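Local coordinates for protein design 2L4HC2_9 (PDB 5J73) that pairs with a second copy of itself as a designed helical homodimer, in which hydrogen-bond networks between the helices are meant to specify the association, at residues Glu12-Gln15 with Arg16-Glu20; Ser44-Gln47 with Leu48-Leu51; Leu62-Ile65 with Ile66-Asn70. All blocks are in the same frame, centred on the assembly; numbering follows the deposited sequence.

In the fold
Each subunit is a hairpin of two long helices, 8-39 and 45-78. Contacts 1 and 3 lie within a helix, contact 2 is the start of helix 45-78, and all three also touch the second subunit. Contact 1 comes first along the chain, on helix 8-39; contacts 2 and 3 follow on helix 45-78. The centres of contacts 1 and 2 lie about 35 Å apart, on opposite sides of the chain's centre, and those of contacts 2 and 3 about 28 Å apart. Contacts 1 and 3, with centres about 12 Å apart, face each other across the hairpin. Leucines face the second subunit and helix 8-39 near the loop, while toward the other end Gln18 and Ser69 join the two helices by a polar link, consistent with the designed networks.

Contact 1: residues Glu12-Gln15 with Arg16-Glu20; sequences EQIQ and RDQEE
Ile14 and Gln18 stand one turn apart on helix 8-39, where Ile14 CG2 comes 4.3 Å from Gln18 CG. Beneath the side chains, Gln18 N donates to Ile14 O at 3.0 Å. The same i to i+4 spacing joins Arg16 N to Glu12 O at 2.8 Å, Asp17 N to Gln13 O at 3.0 Å and Glu19 N to Gln15 O at 3.1 Å. On another side of the helix the Gln13 and Arg16 side chains run side by side, although the modelled position of their ends is doubtful. In Gln18, chi1 of -73° sets CG beside the backbone N and past Ile14 O; the bend at chi2 (-50°) then turns the amide toward helix 45-78. There NE2 makes a hydrogen bond with Ser69 OG. An isoleucine suits the buried place of Ile14, packing on Ala72 and Leu76 of that helix and on Ile73 of the second subunit. Farther round, Glu19 forms a salt bridge with Arg22. Charged residues outside, with isoleucine and a hydrogen-bonding glutamine inside, make this an amphipathic helix of a bundle designed around polar networks.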
ATOM      1  N   GLU A  12      -9.086  12.811 -15.581  1.00 57.98           N
ATOM      2  CA  GLU A  12     -10.261  12.271 -14.903  1.00 58.40           C
ATOM      3  C   GLU A  12     -10.066  10.808 -14.517  1.00 56.10           C
ATOM      4  O   GLU A  12     -10.479  10.393 -13.434  1.00 61.07           O
ATOM      5  CB  GLU A  12     -11.503  12.429 -15.780  1.00 62.76           C
ATOM      6  CG  GLU A  12     -12.022  13.862 -15.850  1.00 72.84           C
ATOM      7  CD  GLU A  12     -13.072  14.064 -16.927  1.00 71.92           C
ATOM      8  OE1 GLU A  12     -13.185  13.206 -17.829  1.00 73.87           O
ATOM      9  OE2 GLU A  12     -13.788  15.084 -16.870  1.00 87.26           O
ATOM     10  N   GLN A  13      -9.443  10.026 -15.394  1.00 52.13           N
ATOM     11  CA  GLN A  13      -9.138   8.636 -15.078  1.00 46.98           C
ATOM     12  C   GLN A  13      -8.225   8.552 -13.868  1.00 56.39           C
ATOM     13  O   GLN A  13      -8.429   7.723 -12.980  1.00 55.36           O
ATOM     14  CB  GLN A  13      -8.484   7.935 -16.270  1.00 49.77           C
ATOM     15  CG  GLN A  13      -9.420   7.641 -17.424  1.00 59.40           C
ATOM     16  CD  GLN A  13     -10.588   6.777 -16.996  1.00 70.84           C
ATOM     17  OE1 GLN A  13     -10.399   5.704 -16.425  1.00 72.52           O
ATOM     18  NE2 GLN A  13     -11.801   7.236 -17.271  1.00 73.86           N
ATOM     19  N   ILE A  14      -7.227   9.425 -13.830  1.00 50.30           N
ATOM     20  CA  ILE A  14      -6.289   9.455 -12.721  1.00 51.83           C
ATOM     21  C   ILE A  14      -7.024   9.830 -11.435  1.00 51.89           C
ATOM     22  O   ILE A  14      -6.880   9.155 -10.420  1.00 45.59           O
ATOM     23  CB  ILE A  14      -5.125  10.434 -13.007  1.00 50.00           C
ATOM     24  CG1 ILE A  14      -4.239   9.874 -14.125  1.00 41.15           C
ATOM     25  CG2 ILE A  14      -4.296  10.692 -11.751  1.00 43.29           C
ATOM     26  CD1 ILE A  14      -3.337  10.895 -14.772  1.00 37.54           C
ATOM     27  N   GLN A  15      -7.842  10.876 -11.489  1.00 51.34           N
ATOM     28  CA  GLN A  15      -8.607  11.296 -10.317  1.00 57.02           C
ATOM     29  C   GLN A  15      -9.595  10.231  -9.848  1.00 52.89           C
ATOM     30  O   GLN A  15      -9.799  10.058  -8.648  1.00 49.68           O
ATOM     31  CB  GLN A  15      -9.359  12.597 -10.605  1.00 46.43           C
ATOM     32  CG  GLN A  15      -8.463  13.808 -10.790  1.00 52.13           C
ATOM     33  CD  GLN A  15      -9.248  15.076 -11.051  1.00 70.34           C
ATOM     34  OE1 GLN A  15     -10.249  15.064 -11.767  1.00 85.95           O
ATOM     35  NE2 GLN A  15      -8.796  16.182 -10.474  1.00 75.61           N
ATOM     36  N   ARG A  16     -10.204   9.520 -10.791  1.00 52.67           N
ATOM     37  CA  ARG A  16     -11.134   8.448 -10.445  1.00 60.94           C
ATOM     38  C   ARG A  16     -10.412   7.310  -9.718  1.00 60.33           C
ATOM     39  O   ARG A  16     -10.922   6.777  -8.731  1.00 52.37           O
ATOM     40  CB  ARG A  16     -11.844   7.931 -11.699  1.00 69.67           C
ATOM     41  CG  ARG A  16     -12.971   6.948 -11.407  1.00 83.81           C
ATOM     42  CD  ARG A  16     -13.613   6.425 -12.684  1.00100.28           C
ATOM     43  NE  ARG A  16     -12.674   5.685 -13.520  1.00115.40           N
ATOM     44  CZ  ARG A  16     -12.954   5.234 -14.740  1.00113.68           C
ATOM     45  NH1 ARG A  16     -14.149   5.454 -15.278  1.00110.01           N
ATOM     46  NH2 ARG A  16     -12.034   4.567 -15.424  1.00 93.13           N
ATOM     47  N   ASP A  17      -9.233   6.939 -10.206  1.00 66.56           N
ATOM     48  CA  ASP A  17      -8.431   5.893  -9.571  1.00 58.32           C
ATOM     49  C   ASP A  17      -7.970   6.317  -8.182  1.00 53.33           C
ATOM     50  O   ASP A  17      -7.881   5.497  -7.271  1.00 56.74           O
ATOM     51  CB  ASP A  17      -7.207   5.537 -10.421  1.00 50.72           C
ATOM     52  CG  ASP A  17      -7.558   4.733 -11.654  1.00 56.05           C
ATOM     53  OD1 ASP A  17      -8.736   4.347 -11.810  1.00 78.36           O
ATOM     54  OD2 ASP A  17      -6.645   4.471 -12.464  1.00 58.66           O
ATOM     55  N   GLN A  18      -7.663   7.603  -8.033  1.00 62.75           N
ATOM     56  CA  GLN A  18      -7.134   8.119  -6.776  1.00 60.51           C
ATOM     57  C   GLN A  18      -8.198   8.150  -5.680  1.00 62.40           C
ATOM     58  O   GLN A  18      -7.883   7.954  -4.504  1.00 71.27           O
ATOM     59  CB  GLN A  18      -6.565   9.527  -6.980  1.00 62.66           C
ATOM     60  CG  GLN A  18      -5.237   9.575  -7.735  1.00 66.99           C
ATOM     61  CD  GLN A  18      -4.193   8.632  -7.177  1.00 58.23           C
ATOM     62  OE1 GLN A  18      -3.618   8.878  -6.122  1.00 56.71           O
ATOM     63  NE2 GLN A  18      -3.955   7.533  -7.881  1.00 53.25           N
ATOM     64  N   GLU A  19      -9.450   8.400  -6.062  1.00 57.27           N
ATOM     65  CA  GLU A  19     -10.553   8.387  -5.104  1.00 72.46           C
ATOM     66  C   GLU A  19     -10.837   6.956  -4.665  1.00 70.23           C
ATOM     67  O   GLU A  19     -11.035   6.679  -3.482  1.00 59.67           O
ATOM     68  CB  GLU A  19     -11.816   9.015  -5.701  1.00 77.41           C
ATOM     69  CG  GLU A  19     -12.916   9.233  -4.681  1.00 81.96           C
ATOM     70  CD  GLU A  19     -12.519  10.224  -3.608  1.00 82.77           C
ATOM     71  OE1 GLU A  19     -11.895  11.249  -3.949  1.00 88.89           O
ATOM     72  OE2 GLU A  19     -12.835   9.983  -2.426  1.00 93.45           O
ATOM     73  N   GLU A  20     -10.838   6.052  -5.637  1.00 67.38           N
ATOM     74  CA  GLU A  20     -10.998   4.630  -5.374  1.00 67.89           C
ATOM     75  C   GLU A  20      -9.858   4.143  -4.492  1.00 65.44           C
ATOM     76  O   GLU A  20     -10.040   3.266  -3.649  1.00 64.80           O
ATOM     77  CB  GLU A  20     -11.042   3.836  -6.683  1.00 71.00           C
ATOM     78  CG  GLU A  20     -11.539   2.394  -6.520  1.00 82.27           C
ATOM     79  CD  GLU A  20     -12.860   2.111  -7.233  1.00 95.29           C
ATOM     80  OE1 GLU A  20     -13.571   3.065  -7.614  1.00 90.12           O
ATOM     81  OE2 GLU A  20     -13.189   0.917  -7.410  1.00 94.76           O
TER

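Contact 2: residues Ser44-Gln47 with Leu48-Leu51; sequences SSDQ and LLDL
Ser44 O receives Leu48 N at 2.7 Å, and this bond opens helix 45-78. Ser44 holds the N-cap position, but its side chain does no capping: OG instead donates to Gln47 OE1 at 3.3 Å. Ser44 N adds a weak bond to the same oxygen, which is one half of a capping box, from the N-cap N-H to the N3 side chain; the reciprocal bond from the Ser44 side chain is not made. Glutamine suits the N3 place because its extended chain (chi2 -175°) is long enough to reach back to Ser44. Ser45 O takes Leu49 N at 2.6 Å. Leu49 CG is set beside its backbone N, anti to the carbonyl carbon (chi1 -70°), and comes within 3.2 Å of Ser45 O. Next comes Asp46, whose OD1 lies 4.0 Å from Leu49 CD1 and whose carboxylate is probably favoured in the first turn, near the positive end of the helix dipole. With only an alanine at Leu49, CG and both methyls go, and a gap is likely to open between Ser45 O, Asp46 and Ser39 of the second subunit. Asp50 N reaches Asp46 O at 3.1 Å. Gln47 O accepts Leu51 N at 3.3 Å and, weakly, Asp50 N. Leucine suits both buried places that follow: Leu51 packs on Val35 and Ala38 of helix 8-39, while Leu48 meets Leu48 of the second subunit and Ser45 meets its Val43.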
ATOM      1  N   SER A  44      -7.804 -18.185  18.705  1.00 52.44           N
ATOM      2  CA  SER A  44      -7.060 -19.400  18.410  1.00 47.61           C
ATOM      3  C   SER A  44      -6.240 -19.252  17.136  1.00 55.01           C
ATOM      4  O   SER A  44      -6.409 -18.291  16.384  1.00 61.50           O
ATOM      5  CB  SER A  44      -8.018 -20.580  18.268  1.00 58.70           C
ATOM      6  OG  SER A  44      -8.900 -20.390  17.175  1.00 56.21           O
ATOM      7  N   SER A  45      -5.340 -20.204  16.913  1.00 54.00           N
ATOM      8  CA  SER A  45      -4.437 -20.170  15.764  1.00 63.98           C
ATOM      9  C   SER A  45      -5.152 -20.060  14.417  1.00 59.08           C
ATOM     10  O   SER A  45      -4.825 -19.184  13.620  1.00 62.47           O
ATOM     11  CB  SER A  45      -3.552 -21.419  15.762  1.00 70.05           C
ATOM     12  OG  SER A  45      -2.645 -21.407  16.852  1.00 67.90           O
ATOM     13  N   ASP A  46      -6.119 -20.942  14.170  1.00 57.45           N
ATOM     14  CA  ASP A  46      -6.897 -20.914  12.929  1.00 59.63           C
ATOM     15  C   ASP A  46      -7.509 -19.541  12.691  1.00 61.60           C
ATOM     16  O   ASP A  46      -7.625 -19.081  11.555  1.00 65.83           O
ATOM     17  CB  ASP A  46      -8.004 -21.968  12.960  1.00 56.95           C
ATOM     18  CG  ASP A  46      -7.475 -23.382  12.816  1.00 68.90           C
ATOM     19  OD1 ASP A  46      -6.290 -23.552  12.462  1.00 81.69           O
ATOM     20  OD2 ASP A  46      -8.251 -24.331  13.054  1.00 77.70           O
ATOM     21  N   GLN A  47      -7.888 -18.890  13.781  1.00 53.41           N
ATOM     22  CA  GLN A  47      -8.457 -17.551  13.734  1.00 53.66           C
ATOM     23  C   GLN A  47      -7.382 -16.488  13.563  1.00 54.72           C
ATOM     24  O   GLN A  47      -7.606 -15.484  12.892  1.00 61.30           O
ATOM     25  CB  GLN A  47      -9.264 -17.306  15.003  1.00 53.25           C
ATOM     26  CG  GLN A  47     -10.578 -18.045  15.018  1.00 66.00           C
ATOM     27  CD  GLN A  47     -11.419 -17.693  16.227  1.00 70.27           C
ATOM     28  OE1 GLN A  47     -11.005 -17.919  17.361  1.00 70.08           O
ATOM     29  NE2 GLN A  47     -12.579 -17.090  15.992  1.00 78.87           N
ATOM     30  N   LEU A  48      -6.222 -16.697  14.174  1.00 57.17           N
ATOM     31  CA  LEU A  48      -5.100 -15.793  13.964  1.00 54.07           C
ATOM     32  C   LEU A  48      -4.634 -15.898  12.516  1.00 53.05           C
ATOM     33  O   LEU A  48      -4.309 -14.895  11.883  1.00 47.54           O
ATOM     34  CB  LEU A  48      -3.948 -16.113  14.918  1.00 52.42           C
ATOM     35  CG  LEU A  48      -4.136 -15.781  16.400  1.00 60.34           C
ATOM     36  CD1 LEU A  48      -2.889 -16.173  17.169  1.00 62.69           C
ATOM     37  CD2 LEU A  48      -4.446 -14.303  16.609  1.00 53.53           C
ATOM     38  N   LEU A  49      -4.615 -17.124  12.001  1.00 56.13           N
ATOM     39  CA  LEU A  49      -4.241 -17.383  10.613  1.00 56.89           C
ATOM     40  C   LEU A  49      -5.191 -16.693   9.642  1.00 53.66           C
ATOM     41  O   LEU A  49      -4.778 -16.223   8.583  1.00 46.51           O
ATOM     42  CB  LEU A  49      -4.228 -18.890  10.331  1.00 53.81           C
ATOM     43  CG  LEU A  49      -3.131 -19.735  10.980  1.00 66.03           C
ATOM     44  CD1 LEU A  49      -3.461 -21.212  10.851  1.00 63.95           C
ATOM     45  CD2 LEU A  49      -1.790 -19.445  10.335  1.00 63.16           C
ATOM     46  N   ASP A  50      -6.466 -16.643  10.010  1.00 53.60           N
ATOM     47  CA  ASP A  50      -7.478 -16.016   9.174  1.00 48.16           C
ATOM     48  C   ASP A  50      -7.219 -14.520   9.042  1.00 47.56           C
ATOM     49  O   ASP A  50      -7.393 -13.940   7.971  1.00 40.65           O
ATOM     50  CB  ASP A  50      -8.870 -16.264   9.758  1.00 62.67           C
ATOM     51  CG  ASP A  50      -9.978 -15.978   8.767  1.00 76.73           C
ATOM     52  OD1 ASP A  50     -10.375 -14.800   8.639  1.00 89.06           O
ATOM     53  OD2 ASP A  50     -10.451 -16.932   8.115  1.00 81.63           O
ATOM     54  N   LEU A  51      -6.801 -13.898  10.140  1.00 49.08           N
ATOM     55  CA  LEU A  51      -6.484 -12.477  10.140  1.00 47.64           C
ATOM     56  C   LEU A  51      -5.253 -12.188   9.282  1.00 43.28           C
ATOM     57  O   LEU A  51      -5.193 -11.168   8.594  1.00 38.41           O
ATOM     58  CB  LEU A  51      -6.257 -11.981  11.570  1.00 46.11           C
ATOM     59  CG  LEU A  51      -7.443 -12.094  12.537  1.00 46.81           C
ATOM     60  CD1 LEU A  51      -7.100 -11.449  13.870  1.00 52.14           C
ATOM     61  CD2 LEU A  51      -8.713 -11.483  11.960  1.00 55.76           C
TER

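Contact 3: residues Leu62-Ile65 with Ile66-Asn70; sequences LIRI and IRRSN
Arg67 runs alongside Ile63, one turn earlier, and its side chain can be followed atom by atom. CB lies 3.6 Å from Arg64 O, and CG passes Ile63 O. A chi2 of 162° puts CD 4.0 Å from Ile63 CG2, and the straight chi3 (-178°) carries NE to 3.7 Å from the same methyl. At the tip, CG2 sits over the centre of one guanidinium face, an apolar methyl resting on the flat group, while NH2 forms a salt bridge with Glu29 of the second subunit. Arginine suits this edge of a designed helical bundle because its aliphatic stem lies against the core and its charge reaches across the dimer interface. Ile63 and Ile66 both pack on Val25 of the second subunit. Round the helix, Arg64 and Arg68 lie side by side, their guanidinium planes 24° apart; Arg68 NH2 is 3.6 Å from Arg64 CD, and the like charges are probably mildly unfavourable. On the inner side Ile65 O takes two bonds, from Ser69 N at 2.9 Å and from Ser69 OG at 3.0 Å, which arrive from opposite faces of its plane. Ser69 OG is also hydrogen-bonded to Gln18 of the same chain, and Asn70 bonds to Gln18 and Arg22 of the second subunit.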
ATOM      1  N   LEU A  62      -2.997  -2.891  -1.725  1.00 31.79           N
ATOM      2  CA  LEU A  62      -2.226  -1.664  -1.580  1.00 32.06           C
ATOM      3  C   LEU A  62      -1.054  -1.623  -2.563  1.00 32.56           C
ATOM      4  O   LEU A  62      -0.669  -0.554  -3.032  1.00 27.89           O
ATOM      5  CB  LEU A  62      -1.716  -1.528  -0.145  1.00 31.30           C
ATOM      6  CG  LEU A  62      -2.773  -1.331   0.946  1.00 36.96           C
ATOM      7  CD1 LEU A  62      -2.110  -1.229   2.307  1.00 38.89           C
ATOM      8  CD2 LEU A  62      -3.635  -0.103   0.684  1.00 40.09           C
ATOM      9  N   ILE A  63      -0.487  -2.786  -2.867  1.00 32.42           N
ATOM     10  CA  ILE A  63       0.611  -2.865  -3.826  1.00 34.97           C
ATOM     11  C   ILE A  63       0.149  -2.538  -5.244  1.00 33.75           C
ATOM     12  O   ILE A  63       0.872  -1.882  -5.991  1.00 34.84           O
ATOM     13  CB  ILE A  63       1.283  -4.258  -3.791  1.00 36.82           C
ATOM     14  CG1 ILE A  63       2.097  -4.392  -2.499  1.00 29.32           C
ATOM     15  CG2 ILE A  63       2.203  -4.453  -4.999  1.00 32.09           C
ATOM     16  CD1 ILE A  63       2.752  -5.740  -2.297  1.00 34.30           C
ATOM     17  N   ARG A  64      -1.045  -2.987  -5.618  1.00 33.28           N
ATOM     18  CA  ARG A  64      -1.597  -2.650  -6.930  1.00 39.15           C
ATOM     19  C   ARG A  64      -1.781  -1.145  -7.067  1.00 35.39           C
ATOM     20  O   ARG A  64      -1.504  -0.572  -8.116  1.00 33.89           O
ATOM     21  CB  ARG A  64      -2.934  -3.350  -7.167  1.00 36.90           C
ATOM     22  CG  ARG A  64      -2.825  -4.838  -7.411  1.00 64.44           C
ATOM     23  CD  ARG A  64      -4.174  -5.427  -7.782  1.00 76.85           C
ATOM     24  NE  ARG A  64      -4.872  -5.910  -6.595  1.00 77.07           N
ATOM     25  CZ  ARG A  64      -4.643  -7.085  -6.021  1.00 71.36           C
ATOM     26  NH1 ARG A  64      -3.731  -7.911  -6.520  1.00 68.51           N
ATOM     27  NH2 ARG A  64      -5.319  -7.430  -4.936  1.00 69.60           N
ATOM     28  N   ILE A  65      -2.257  -0.519  -5.996  1.00 31.67           N
ATOM     29  CA  ILE A  65      -2.491   0.917  -5.982  1.00 33.26           C
ATOM     30  C   ILE A  65      -1.196   1.681  -6.225  1.00 32.60           C
ATOM     31  O   ILE A  65      -1.179   2.658  -6.972  1.00 33.42           O
ATOM     32  CB  ILE A  65      -3.121   1.358  -4.643  1.00 29.02           C
ATOM     33  CG1 ILE A  65      -4.566   0.861  -4.554  1.00 38.74           C
ATOM     34  CG2 ILE A  65      -3.073   2.874  -4.481  1.00 25.10           C
ATOM     35  CD1 ILE A  65      -5.099   0.748  -3.135  1.00 39.44           C
ATOM     36  N   ILE A  66      -0.114   1.237  -5.598  1.00 30.96           N
ATOM     37  CA  ILE A  66       1.175   1.898  -5.762  1.00 32.86           C
ATOM     38  C   ILE A  66       1.650   1.759  -7.201  1.00 31.18           C
ATOM     39  O   ILE A  66       2.193   2.703  -7.772  1.00 32.22           O
ATOM     40  CB  ILE A  66       2.227   1.338  -4.790  1.00 28.56           C
ATOM     41  CG1 ILE A  66       1.903   1.781  -3.364  1.00 28.18           C
ATOM     42  CG2 ILE A  66       3.628   1.807  -5.159  1.00 27.96           C
ATOM     43  CD1 ILE A  66       2.447   0.862  -2.303  1.00 27.20           C
ATOM     44  N   ARG A  67       1.457   0.581  -7.784  1.00 31.00           N
ATOM     45  CA  ARG A  67       1.865   0.355  -9.165  1.00 34.80           C
ATOM     46  C   ARG A  67       1.054   1.171 -10.165  1.00 36.96           C
ATOM     47  O   ARG A  67       1.620   1.722 -11.109  1.00 36.36           O
ATOM     48  CB  ARG A  67       1.778  -1.133  -9.508  1.00 34.35           C
ATOM     49  CG  ARG A  67       2.931  -1.928  -8.931  1.00 35.07           C
ATOM     50  CD  ARG A  67       2.666  -3.414  -8.879  1.00 45.04           C
ATOM     51  NE  ARG A  67       3.805  -4.105  -8.280  1.00 60.64           N
ATOM     52  CZ  ARG A  67       3.914  -5.423  -8.168  1.00 54.91           C
ATOM     53  NH1 ARG A  67       2.944  -6.215  -8.602  1.00 83.67           N
ATOM     54  NH2 ARG A  67       4.996  -5.948  -7.613  1.00 58.91           N
ATOM     55  N   ARG A  68      -0.257   1.254  -9.967  1.00 34.49           N
ATOM     56  CA  ARG A  68      -1.096   2.051 -10.859  1.00 39.31           C
ATOM     57  C   ARG A  68      -0.778   3.535 -10.688  1.00 36.87           C
ATOM     58  O   ARG A  68      -0.698   4.273 -11.667  1.00 41.20           O
ATOM     59  CB  ARG A  68      -2.582   1.776 -10.613  1.00 40.74           C
ATOM     60  CG  ARG A  68      -3.209   0.851 -11.658  1.00 52.12           C
ATOM     61  CD  ARG A  68      -4.625   0.440 -11.284  1.00 61.87           C
ATOM     62  NE  ARG A  68      -4.675  -0.909 -10.722  1.00 79.12           N
ATOM     63  CZ  ARG A  68      -5.705  -1.403 -10.040  1.00 88.51           C
ATOM     64  NH1 ARG A  68      -6.784  -0.663  -9.822  1.00 91.82           N
ATOM     65  NH2 ARG A  68      -5.654  -2.643  -9.569  1.00 76.65           N
ATOM     66  N   SER A  69      -0.593   3.966  -9.443  1.00 34.13           N
ATOM     67  CA  SER A  69      -0.251   5.358  -9.162  1.00 36.86           C
ATOM     68  C   SER A  69       1.104   5.678  -9.779  1.00 36.29           C
ATOM     69  O   SER A  69       1.336   6.789 -10.259  1.00 30.13           O
ATOM     70  CB  SER A  69      -0.234   5.624  -7.656  1.00 35.63           C
ATOM     71  OG  SER A  69      -1.550   5.662  -7.132  1.00 65.63           O
ATOM     72  N   ASN A  70       1.957   4.695  -9.815  1.00 39.35           N
ATOM     73  CA  ASN A  70       3.243   4.838 -10.444  1.00 39.62           C
ATOM     74  C   ASN A  70       3.119   5.012 -11.928  1.00 39.26           C
ATOM     75  O   ASN A  70       3.855   5.741 -12.524  1.00 38.84           O
ATOM     76  CB  ASN A  70       4.108   3.642 -10.115  1.00 45.55           C
ATOM     77  CG  ASN A  70       5.537   3.854 -10.450  1.00 55.36           C
ATOM     78  OD1 ASN A  70       6.040   3.310 -11.402  1.00 51.48           O
ATOM     79  ND2 ASN A  70       6.204   4.636  -9.657  1.00 65.58           N
TER